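Local coordinates for protein N5-carboxyaminoimidazole ribonucleotide synthetase (Bacillus anthracis, PDB 3QFF) that probably carboxylates aminoimidazole ribonucleotide to N5-carboxyaminoimidazole ribonucleotide at the cost of ATP, an ATP-grasp step of purine biosynthesis, at residues Asn222-Pro230 against Leu312-Leu322; Ser62-Gln70 against Phe83-Leu94. All coordinates share one frame; numbering follows the deposited sequence.

Overall arrangement
Contact 1 pairs two neighbouring strands of the large antiparallel sheet, 223-229 from the ATP-grasp part of the chain and 316-322 from the C-terminal part. Contact 2 sets two helices side by side in the N-terminal, Rossmann-like preATP-grasp region. Their centres are 32 Å apart, on opposite sides of the chain's centre, and their nearest atoms stay about 13 Å apart. Along the chain they follow in series, contact 2 closing before contact 1 opens. Of the two, contact 1 holds a residue of the ADP pocket, Asn222, whose OD1 lies 3.4 Å from ADP C4'. The body of that contact runs away from the nucleotide, toward Pro230 and Leu312.

Contact 1: Asn222-Pro230 against Leu312-Leu322; sequences NILHESIVP and LLKPVVMVNIL. With ADP (adenosine-5'-diphosphate), chain C.
Strands 223-229 and 316-322 run antiparallel, 168° between their short axes and 4.6 Å apart at closest approach. Ser227 faces Met318 and Val229 faces Val316 as hydrogen-bonded pairs; Ile228 with Val317 is the non-hydrogen-bonded pair between them, Glu226 with Val319 the one beyond Ser227. Each hydrogen-bonded pair exchanges two N-H...O bonds, and a fifth, from Asn320 N to His225 O at 2.9 Å, is nearly straight at 173°. His225 and Glu226 both face Ile218 of strand 209-220, a classic beta bulge on the other edge of 223-229.

Side chains divide between the two faces of the sheet. On one, Glu226 CG lies 4.0 Å from Val317 CG1 and the side chain runs alongside Val319; beyond CG the chain is extended, bringing OE2 near both valines, with helix 365-374 covering this face. The His225 ring, its CG swung anti to the backbone N (chi1 168°), brings CE1 to 3.8 Å from Val319 CG1. One water meets His225 ND1 at the ring edge and donates to Asn320 O, a water-mediated link between the strands. On the opposite face Met318 bends at chi2 and chi3 so that its CE comes 3.9 Å from Leu224 CD2 and near Ser227 OG, a hydroxyl bonded to Asn217. Val229 lies beside Val316, CB to CG1 3.9 Å. At the far end Leu312 CD2 packs against CG and CD of Pro230, which follows a cis peptide bond, the CD distance being 3.8 Å.

Five backbone bonds thus join the ATP-grasp and C-terminal parts of the chain in one continuous sheet, with mostly apolar side chains packed on both faces. Asn222, just ahead of strand 223-229, touches the ADP ribose, so one end of this strand pairing lies next to the nucleotide.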
# COMPACT_ATOMS: atom_id res chain seq x y z
N ASN A 222 -5.82 -0.39 -28.89
CA ASN A 222 -6.40 -1.48 -28.09
C ASN A 222 -5.67 -1.81 -26.79
O ASN A 222 -5.70 -2.95 -26.31
CB ASN A 222 -6.63 -2.73 -28.95
CG ASN A 222 -8.05 -2.81 -29.51
OD1 ASN A 222 -8.74 -1.79 -29.66
ND2 ASN A 222 -8.50 -4.03 -29.80
N ILE A 223 -4.99 -0.80 -26.24
CA ILE A 223 -4.35 -0.90 -24.93
C ILE A 223 -4.87 0.25 -24.09
O ILE A 223 -5.06 1.36 -24.60
CB ILE A 223 -2.80 -0.85 -25.02
CG1 ILE A 223 -2.28 -1.99 -25.90
CG2 ILE A 223 -2.15 -0.94 -23.62
CD1 ILE A 223 -0.83 -1.85 -26.27
N LEU A 224 -5.11 -0.01 -22.80
CA LEU A 224 -5.55 1.06 -21.91
C LEU A 224 -4.48 2.15 -21.78
O LEU A 224 -3.30 1.85 -21.59
CB LEU A 224 -5.94 0.51 -20.52
CG LEU A 224 -6.50 1.50 -19.49
CD1 LEU A 224 -7.80 2.17 -19.98
CD2 LEU A 224 -6.73 0.79 -18.14
N HIS A 225 -4.92 3.39 -21.90
CA HIS A 225 -4.04 4.55 -21.78
C HIS A 225 -4.29 5.22 -20.42
O HIS A 225 -3.38 5.28 -19.59
CB HIS A 225 -4.27 5.53 -22.95
CG HIS A 225 -3.64 6.88 -22.77
ND1 HIS A 225 -2.32 7.04 -22.40
CD2 HIS A 225 -4.14 8.13 -22.93
CE1 HIS A 225 -2.04 8.33 -22.32
NE2 HIS A 225 -3.13 9.01 -22.64
N GLU A 226 -5.52 5.69 -20.22
CA GLU A 226 -5.94 6.40 -19.01
C GLU A 226 -7.25 5.85 -18.43
O GLU A 226 -8.16 5.46 -19.18
CB GLU A 226 -6.12 7.89 -19.29
CG GLU A 226 -4.80 8.64 -19.40
CD GLU A 226 -4.97 10.09 -19.85
OE1 GLU A 226 -5.97 10.40 -20.54
OE2 GLU A 226 -4.09 10.91 -19.50
N SER A 227 -7.34 5.84 -17.09
CA SER A 227 -8.61 5.68 -16.38
C SER A 227 -8.88 6.93 -15.56
O SER A 227 -8.01 7.43 -14.83
CB SER A 227 -8.62 4.46 -15.46
OG SER A 227 -8.34 3.30 -16.19
N ILE A 228 -10.10 7.43 -15.67
CA ILE A 228 -10.46 8.69 -15.05
C ILE A 228 -11.59 8.46 -14.08
O ILE A 228 -12.61 7.89 -14.45
CB ILE A 228 -10.94 9.70 -16.11
CG1 ILE A 228 -9.88 9.89 -17.21
CG2 ILE A 228 -11.34 11.00 -15.45
CD1 ILE A 228 -10.47 10.53 -18.53
N VAL A 229 -11.41 8.90 -12.84
CA VAL A 229 -12.37 8.65 -11.79
C VAL A 229 -12.54 9.92 -10.94
O VAL A 229 -11.55 10.43 -10.41
CB VAL A 229 -11.92 7.47 -10.88
CG1 VAL A 229 -13.08 6.92 -10.07
CG2 VAL A 229 -11.27 6.36 -11.72
N PRO A 230 -13.78 10.42 -10.79
CA PRO A 230 -15.05 9.88 -11.29
C PRO A 230 -15.16 9.95 -12.81
O PRO A 230 -14.64 10.89 -13.43
CB PRO A 230 -16.10 10.80 -10.64
CG PRO A 230 -15.36 11.52 -9.52
CD PRO A 230 -13.97 11.67 -10.04
N LEU A 312 -14.27 6.78 -2.93
CA LEU A 312 -13.29 7.57 -3.63
C LEU A 312 -12.89 8.74 -2.72
O LEU A 312 -13.72 9.59 -2.40
CB LEU A 312 -13.85 8.11 -4.96
CG LEU A 312 -12.78 8.83 -5.81
CD1 LEU A 312 -11.75 7.84 -6.38
CD2 LEU A 312 -13.40 9.63 -6.91
N LEU A 313 -11.62 8.75 -2.32
CA LEU A 313 -11.12 9.75 -1.38
C LEU A 313 -10.54 10.98 -2.08
O LEU A 313 -10.49 12.06 -1.49
CB LEU A 313 -10.09 9.13 -0.43
CG LEU A 313 -10.58 7.99 0.48
CD1 LEU A 313 -9.46 7.53 1.40
CD2 LEU A 313 -11.82 8.40 1.28
N LYS A 314 -10.09 10.81 -3.32
CA LYS A 314 -9.65 11.92 -4.17
C LYS A 314 -9.83 11.56 -5.64
O LYS A 314 -9.66 10.39 -6.01
CB LYS A 314 -8.17 12.27 -3.88
CG LYS A 314 -7.70 13.65 -4.42
CD LYS A 314 -6.80 14.37 -3.41
CE LYS A 314 -6.02 15.52 -4.06
NZ LYS A 314 -5.02 16.09 -3.09
N PRO A 315 -10.18 12.55 -6.50
CA PRO A 315 -10.23 12.27 -7.94
C PRO A 315 -8.84 11.89 -8.50
O PRO A 315 -7.81 12.37 -8.01
CB PRO A 315 -10.76 13.59 -8.53
CG PRO A 315 -11.52 14.23 -7.41
CD PRO A 315 -10.73 13.87 -6.17
N VAL A 316 -8.82 11.04 -9.52
CA VAL A 316 -7.59 10.43 -9.98
C VAL A 316 -7.60 10.18 -11.49
O VAL A 316 -8.65 9.87 -12.08
CB VAL A 316 -7.28 9.10 -9.19
CG1 VAL A 316 -8.48 8.13 -9.25
CG2 VAL A 316 -5.98 8.40 -9.69
N VAL A 317 -6.44 10.34 -12.11
CA VAL A 317 -6.22 9.83 -13.46
C VAL A 317 -5.09 8.85 -13.38
O VAL A 317 -3.95 9.21 -13.03
CB VAL A 317 -5.87 10.97 -14.48
CG1 VAL A 317 -5.47 10.40 -15.84
CG2 VAL A 317 -7.05 11.91 -14.63
N MET A 318 -5.39 7.59 -13.70
CA MET A 318 -4.35 6.60 -13.85
C MET A 318 -3.83 6.67 -15.27
O MET A 318 -4.63 6.73 -16.22
CB MET A 318 -4.87 5.19 -13.57
CG MET A 318 -3.73 4.16 -13.61
SD MET A 318 -4.10 2.63 -14.43
CE MET A 318 -4.32 3.14 -16.15
N VAL A 319 -2.51 6.70 -15.43
CA VAL A 319 -1.90 6.60 -16.76
C VAL A 319 -1.00 5.39 -16.85
O VAL A 319 -0.14 5.18 -15.99
CB VAL A 319 -1.09 7.86 -17.15
CG1 VAL A 319 -0.90 7.90 -18.68
CG2 VAL A 319 -1.79 9.11 -16.70
N ASN A 320 -1.18 4.58 -17.88
CA ASN A 320 -0.31 3.43 -18.09
C ASN A 320 1.09 3.80 -18.55
O ASN A 320 1.24 4.72 -19.37
CB ASN A 320 -0.92 2.45 -19.12
CG ASN A 320 -1.64 1.28 -18.47
OD1 ASN A 320 -1.58 1.07 -17.26
ND2 ASN A 320 -2.30 0.48 -19.30
N ILE A 321 2.08 3.07 -18.04
CA ILE A 321 3.48 3.18 -18.46
C ILE A 321 3.90 1.94 -19.24
O ILE A 321 4.14 0.87 -18.68
CB ILE A 321 4.45 3.45 -17.26
CG1 ILE A 321 3.99 4.70 -16.50
CG2 ILE A 321 5.93 3.58 -17.73
CD1 ILE A 321 4.51 4.77 -15.07
N LEU A 322 3.96 2.10 -20.56
CA LEU A 322 4.40 1.01 -21.45
C LEU A 322 5.92 1.07 -21.61
O LEU A 322 6.55 2.02 -21.15
CB LEU A 322 3.69 1.11 -22.81
CG LEU A 322 2.15 1.29 -22.80
CD1 LEU A 322 1.60 1.29 -24.24
CD2 LEU A 322 1.49 0.19 -21.98
PB ADP C . -10.14 -6.65 -26.42
O1B ADP C . -8.97 -6.85 -27.35
O2B ADP C . -10.58 -7.94 -25.75
O3B ADP C . -9.95 -5.48 -25.47
PA ADP C . -12.72 -5.46 -27.04
O1A ADP C . -12.61 -4.80 -25.68
O2A ADP C . -13.90 -6.34 -27.36
O3A ADP C . -11.36 -6.26 -27.41
O5' ADP C . -12.73 -4.29 -28.15
C5' ADP C . -11.58 -3.47 -28.33
C4' ADP C . -12.02 -2.05 -28.66
O4' ADP C . -12.82 -2.07 -29.85
C3' ADP C . -12.89 -1.45 -27.57
O3' ADP C . -12.12 -0.64 -26.68
C2' ADP C . -13.93 -0.63 -28.32
O2' ADP C . -13.50 0.73 -28.41
C1' ADP C . -13.97 -1.23 -29.72
N9 ADP C . -15.21 -2.03 -29.90
C8 ADP C . -15.35 -3.35 -29.65
N7 ADP C . -16.61 -3.78 -29.92
C5 ADP C . -17.31 -2.72 -30.35
C6 ADP C . -18.70 -2.47 -30.80
N6 ADP C . -19.62 -3.47 -30.84
N1 ADP C . -19.03 -1.21 -31.16
C2 ADP C . -18.13 -0.20 -31.13
N3 ADP C . -16.86 -0.36 -30.73
C4 ADP C . -16.39 -1.57 -30.34
O HOH W 1 -0.22 4.82 -21.74

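Contact 2: Ser62-Gln70 against Phe83-Leu94; sequences SYDDLKAIQ and FENIDYRCLQWL
Tyr63 lays its ring over one face of Phe83 in an offset stack, centroids 3.8 Å apart and planes only 11° from parallel. Phe83 CB also sits over the Tyr63 face, a CH-pi contact. The pair lies beside the parallel sheet of the Rossmann-like preATP-grasp region, where Tyr63 also touches Ile20 and Leu43. From here the chain enters helices 66-74 and 88-97, joined through strand 78-81 and packed side by side; their short segments run nearly parallel, crossing at -24° with axes 10.3 Å apart.

Between the helices, Cys90 SG meets Leu66 CB at 4.0 Å and lies near Ile69 CG1. Toward the sheet, Ile69 CG2 abuts the branch point of Leu94, 3.8 Å from its CG. Leu66 splits its two methyls: CD1 approaches Trp93 CB, whereas CD2 rests over the flat face of the Arg89 guanidinium, 3.5 Å from NH2.

The N-terminal ends are stitched by water. One water donates to Tyr63 O and accepts from Asp87 N; another donates to Asp64 O and Asp87 OD1 and accepts from Arg89 NH1. A third accepts from both Leu66 N and Arg89 NH1. Asp87 is also the N-cap of its helix, its OD2 accepting from Cys90 N, so one carboxylate serves both helix start and bridge.

Further along, Gln70 crosses Trp93 at about a right angle. With CG anti to the carbonyl carbon (chi1 -80°), it sets that methylene over the six-membered ring, 3.4 Å from its centroid, while NE2 lies above the indole face, 3.2 Å from Trp93 NE1, two donors that form no bond.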
# COMPACT_ATOMS: atom_id res chain seq x y z
N SER A 62 5.52 -24.28 -16.37
CA SER A 62 4.44 -23.98 -17.32
C SER A 62 3.08 -23.99 -16.64
O SER A 62 2.85 -24.76 -15.70
CB SER A 62 4.39 -25.01 -18.46
OG SER A 62 5.59 -25.03 -19.21
N TYR A 63 2.16 -23.18 -17.15
CA TYR A 63 0.81 -23.12 -16.59
C TYR A 63 -0.02 -24.40 -16.82
O TYR A 63 -1.05 -24.60 -16.17
CB TYR A 63 0.04 -21.91 -17.13
CG TYR A 63 0.62 -20.55 -16.78
CD1 TYR A 63 0.96 -19.64 -17.78
CD2 TYR A 63 0.81 -20.18 -15.44
CE1 TYR A 63 1.47 -18.38 -17.47
CE2 TYR A 63 1.33 -18.93 -15.11
CZ TYR A 63 1.65 -18.03 -16.13
OH TYR A 63 2.17 -16.79 -15.81
N ASP A 64 0.42 -25.26 -17.75
CA ASP A 64 -0.28 -26.52 -18.04
C ASP A 64 0.40 -27.73 -17.40
O ASP A 64 -0.00 -28.88 -17.62
CB ASP A 64 -0.44 -26.74 -19.56
CG ASP A 64 0.90 -26.76 -20.29
OD1 ASP A 64 0.89 -26.76 -21.53
OD2 ASP A 64 1.96 -26.79 -19.63
N ASP A 65 1.44 -27.47 -16.59
CA ASP A 65 2.20 -28.50 -15.91
C ASP A 65 1.47 -28.88 -14.62
O ASP A 65 1.64 -28.23 -13.58
CB ASP A 65 3.62 -27.98 -15.64
CG ASP A 65 4.52 -28.99 -14.93
OD1 ASP A 65 5.73 -28.68 -14.79
OD2 ASP A 65 4.05 -30.06 -14.51
N LEU A 66 0.64 -29.93 -14.69
CA LEU A 66 -0.25 -30.28 -13.58
C LEU A 66 0.50 -30.60 -12.28
O LEU A 66 0.05 -30.22 -11.22
CB LEU A 66 -1.25 -31.39 -13.95
CG LEU A 66 -2.11 -32.01 -12.82
CD1 LEU A 66 -3.06 -30.99 -12.16
CD2 LEU A 66 -2.89 -33.21 -13.31
N LYS A 67 1.65 -31.27 -12.39
CA LYS A 67 2.50 -31.56 -11.22
C LYS A 67 2.95 -30.28 -10.49
O LYS A 67 2.95 -30.24 -9.26
CB LYS A 67 3.74 -32.37 -11.62
CG LYS A 67 3.45 -33.67 -12.39
CD LYS A 67 3.24 -34.87 -11.48
CE LYS A 67 3.72 -36.16 -12.18
NZ LYS A 67 3.07 -37.37 -11.61
N ALA A 68 3.33 -29.26 -11.25
CA ALA A 68 3.74 -27.99 -10.65
C ALA A 68 2.55 -27.27 -10.01
O ALA A 68 2.66 -26.77 -8.90
CB ALA A 68 4.42 -27.10 -11.68
N ILE A 69 1.42 -27.23 -10.71
CA ILE A 69 0.16 -26.70 -10.18
C ILE A 69 -0.18 -27.40 -8.84
O ILE A 69 -0.59 -26.75 -7.87
CB ILE A 69 -1.02 -26.88 -11.21
CG1 ILE A 69 -0.91 -25.88 -12.38
CG2 ILE A 69 -2.39 -26.76 -10.53
CD1 ILE A 69 -1.03 -24.42 -11.97
N GLN A 70 0.02 -28.72 -8.82
CA GLN A 70 -0.20 -29.52 -7.63
C GLN A 70 0.76 -29.14 -6.51
O GLN A 70 0.35 -29.06 -5.36
CB GLN A 70 -0.10 -31.02 -7.94
CG GLN A 70 -1.37 -31.58 -8.58
CD GLN A 70 -1.22 -32.97 -9.16
OE1 GLN A 70 -0.11 -33.50 -9.27
NE2 GLN A 70 -2.34 -33.57 -9.54
N PHE A 83 -3.22 -15.47 -14.09
CA PHE A 83 -3.26 -16.07 -15.42
C PHE A 83 -4.60 -16.78 -15.58
O PHE A 83 -4.99 -17.58 -14.74
CB PHE A 83 -2.09 -17.03 -15.63
CG PHE A 83 -2.09 -17.70 -16.98
CD1 PHE A 83 -2.42 -19.06 -17.10
CD2 PHE A 83 -1.79 -16.97 -18.13
CE1 PHE A 83 -2.43 -19.69 -18.36
CE2 PHE A 83 -1.80 -17.59 -19.40
CZ PHE A 83 -2.12 -18.95 -19.50
N GLU A 84 -5.29 -16.44 -16.67
CA GLU A 84 -6.68 -16.86 -16.86
C GLU A 84 -6.84 -18.14 -17.69
O GLU A 84 -7.82 -18.87 -17.51
CB GLU A 84 -7.48 -15.73 -17.51
CG GLU A 84 -7.79 -14.57 -16.58
CD GLU A 84 -8.29 -13.36 -17.34
OE1 GLU A 84 -9.48 -13.04 -17.22
OE2 GLU A 84 -7.49 -12.74 -18.07
N ASN A 85 -5.88 -18.41 -18.57
CA ASN A 85 -6.02 -19.52 -19.50
C ASN A 85 -5.56 -20.87 -18.93
O ASN A 85 -4.85 -21.62 -19.58
CB ASN A 85 -5.35 -19.20 -20.85
CG ASN A 85 -5.79 -20.14 -21.97
OD1 ASN A 85 -6.96 -20.51 -22.06
ND2 ASN A 85 -4.83 -20.55 -22.81
N ILE A 86 -5.98 -21.15 -17.70
CA ILE A 86 -5.71 -22.43 -17.04
C ILE A 86 -6.64 -23.46 -17.67
O ILE A 86 -7.84 -23.21 -17.80
CB ILE A 86 -5.96 -22.35 -15.52
CG1 ILE A 86 -5.14 -21.21 -14.88
CG2 ILE A 86 -5.68 -23.70 -14.83
CD1 ILE A 86 -5.56 -20.90 -13.43
N ASP A 87 -6.12 -24.60 -18.10
CA ASP A 87 -7.02 -25.59 -18.73
C ASP A 87 -7.92 -26.30 -17.71
O ASP A 87 -7.68 -26.25 -16.49
CB ASP A 87 -6.26 -26.54 -19.67
CG ASP A 87 -5.32 -27.47 -18.95
OD1 ASP A 87 -4.26 -27.80 -19.52
OD2 ASP A 87 -5.64 -27.88 -17.82
N TYR A 88 -8.97 -26.94 -18.20
CA TYR A 88 -9.96 -27.55 -17.32
C TYR A 88 -9.43 -28.62 -16.37
O TYR A 88 -9.89 -28.67 -15.24
CB TYR A 88 -11.13 -28.11 -18.12
CG TYR A 88 -12.00 -27.08 -18.81
CD1 TYR A 88 -12.62 -27.39 -20.01
CD2 TYR A 88 -12.22 -25.81 -18.26
CE1 TYR A 88 -13.44 -26.48 -20.66
CE2 TYR A 88 -13.05 -24.89 -18.91
CZ TYR A 88 -13.65 -25.24 -20.12
OH TYR A 88 -14.46 -24.38 -20.81
N ARG A 89 -8.51 -29.47 -16.80
CA ARG A 89 -8.01 -30.52 -15.90
C ARG A 89 -7.28 -29.96 -14.67
O ARG A 89 -7.38 -30.52 -13.58
CB ARG A 89 -7.14 -31.58 -16.61
CG ARG A 89 -5.85 -31.09 -17.23
CD ARG A 89 -5.22 -32.15 -18.11
NE ARG A 89 -4.66 -33.27 -17.35
CZ ARG A 89 -3.35 -33.47 -17.18
NH1 ARG A 89 -2.47 -32.61 -17.68
NH2 ARG A 89 -2.92 -34.53 -16.50
N CYS A 90 -6.58 -28.84 -14.85
CA CYS A 90 -5.89 -28.16 -13.77
C CYS A 90 -6.88 -27.39 -12.90
O CYS A 90 -6.78 -27.43 -11.68
CB CYS A 90 -4.79 -27.23 -14.33
SG CYS A 90 -3.34 -28.11 -15.06
N LEU A 91 -7.86 -26.71 -13.53
CA LEU A 91 -8.89 -25.99 -12.76
C LEU A 91 -9.73 -26.93 -11.90
O LEU A 91 -9.98 -26.62 -10.73
CB LEU A 91 -9.81 -25.17 -13.66
CG LEU A 91 -9.26 -23.86 -14.25
CD1 LEU A 91 -10.22 -23.32 -15.31
CD2 LEU A 91 -9.03 -22.82 -13.15
N GLN A 92 -10.15 -28.08 -12.46
CA GLN A 92 -10.94 -29.04 -11.69
C GLN A 92 -10.10 -29.60 -10.54
O GLN A 92 -10.60 -29.75 -9.42
CB GLN A 92 -11.47 -30.19 -12.55
CG GLN A 92 -12.39 -31.13 -11.76
CD GLN A 92 -13.10 -32.17 -12.63
OE1 GLN A 92 -14.26 -31.98 -13.00
NE2 GLN A 92 -12.41 -33.25 -12.94
N TRP A 93 -8.83 -29.90 -10.81
CA TRP A 93 -7.98 -30.44 -9.75
C TRP A 93 -7.93 -29.47 -8.56
O TRP A 93 -8.19 -29.85 -7.41
CB TRP A 93 -6.58 -30.80 -10.25
CG TRP A 93 -5.89 -31.64 -9.22
CD1 TRP A 93 -5.93 -33.01 -9.11
CD2 TRP A 93 -5.12 -31.17 -8.12
NE1 TRP A 93 -5.20 -33.42 -8.02
CE2 TRP A 93 -4.69 -32.31 -7.39
CE3 TRP A 93 -4.73 -29.89 -7.68
CZ2 TRP A 93 -3.90 -32.21 -6.24
CZ3 TRP A 93 -3.93 -29.80 -6.54
CH2 TRP A 93 -3.53 -30.95 -5.83
N LEU A 94 -7.62 -28.21 -8.86
CA LEU A 94 -7.54 -27.16 -7.83
C LEU A 94 -8.85 -26.99 -7.08
O LEU A 94 -8.87 -26.94 -5.84
CB LEU A 94 -7.17 -25.84 -8.48
CG LEU A 94 -5.72 -25.76 -8.96
CD1 LEU A 94 -5.59 -24.68 -10.02
CD2 LEU A 94 -4.81 -25.50 -7.77
O HOH W 2 -3.32 -24.89 -17.54
O HOH W 3 -2.82 -29.54 -18.26
O HOH W 4 0.41 -31.94 -16.81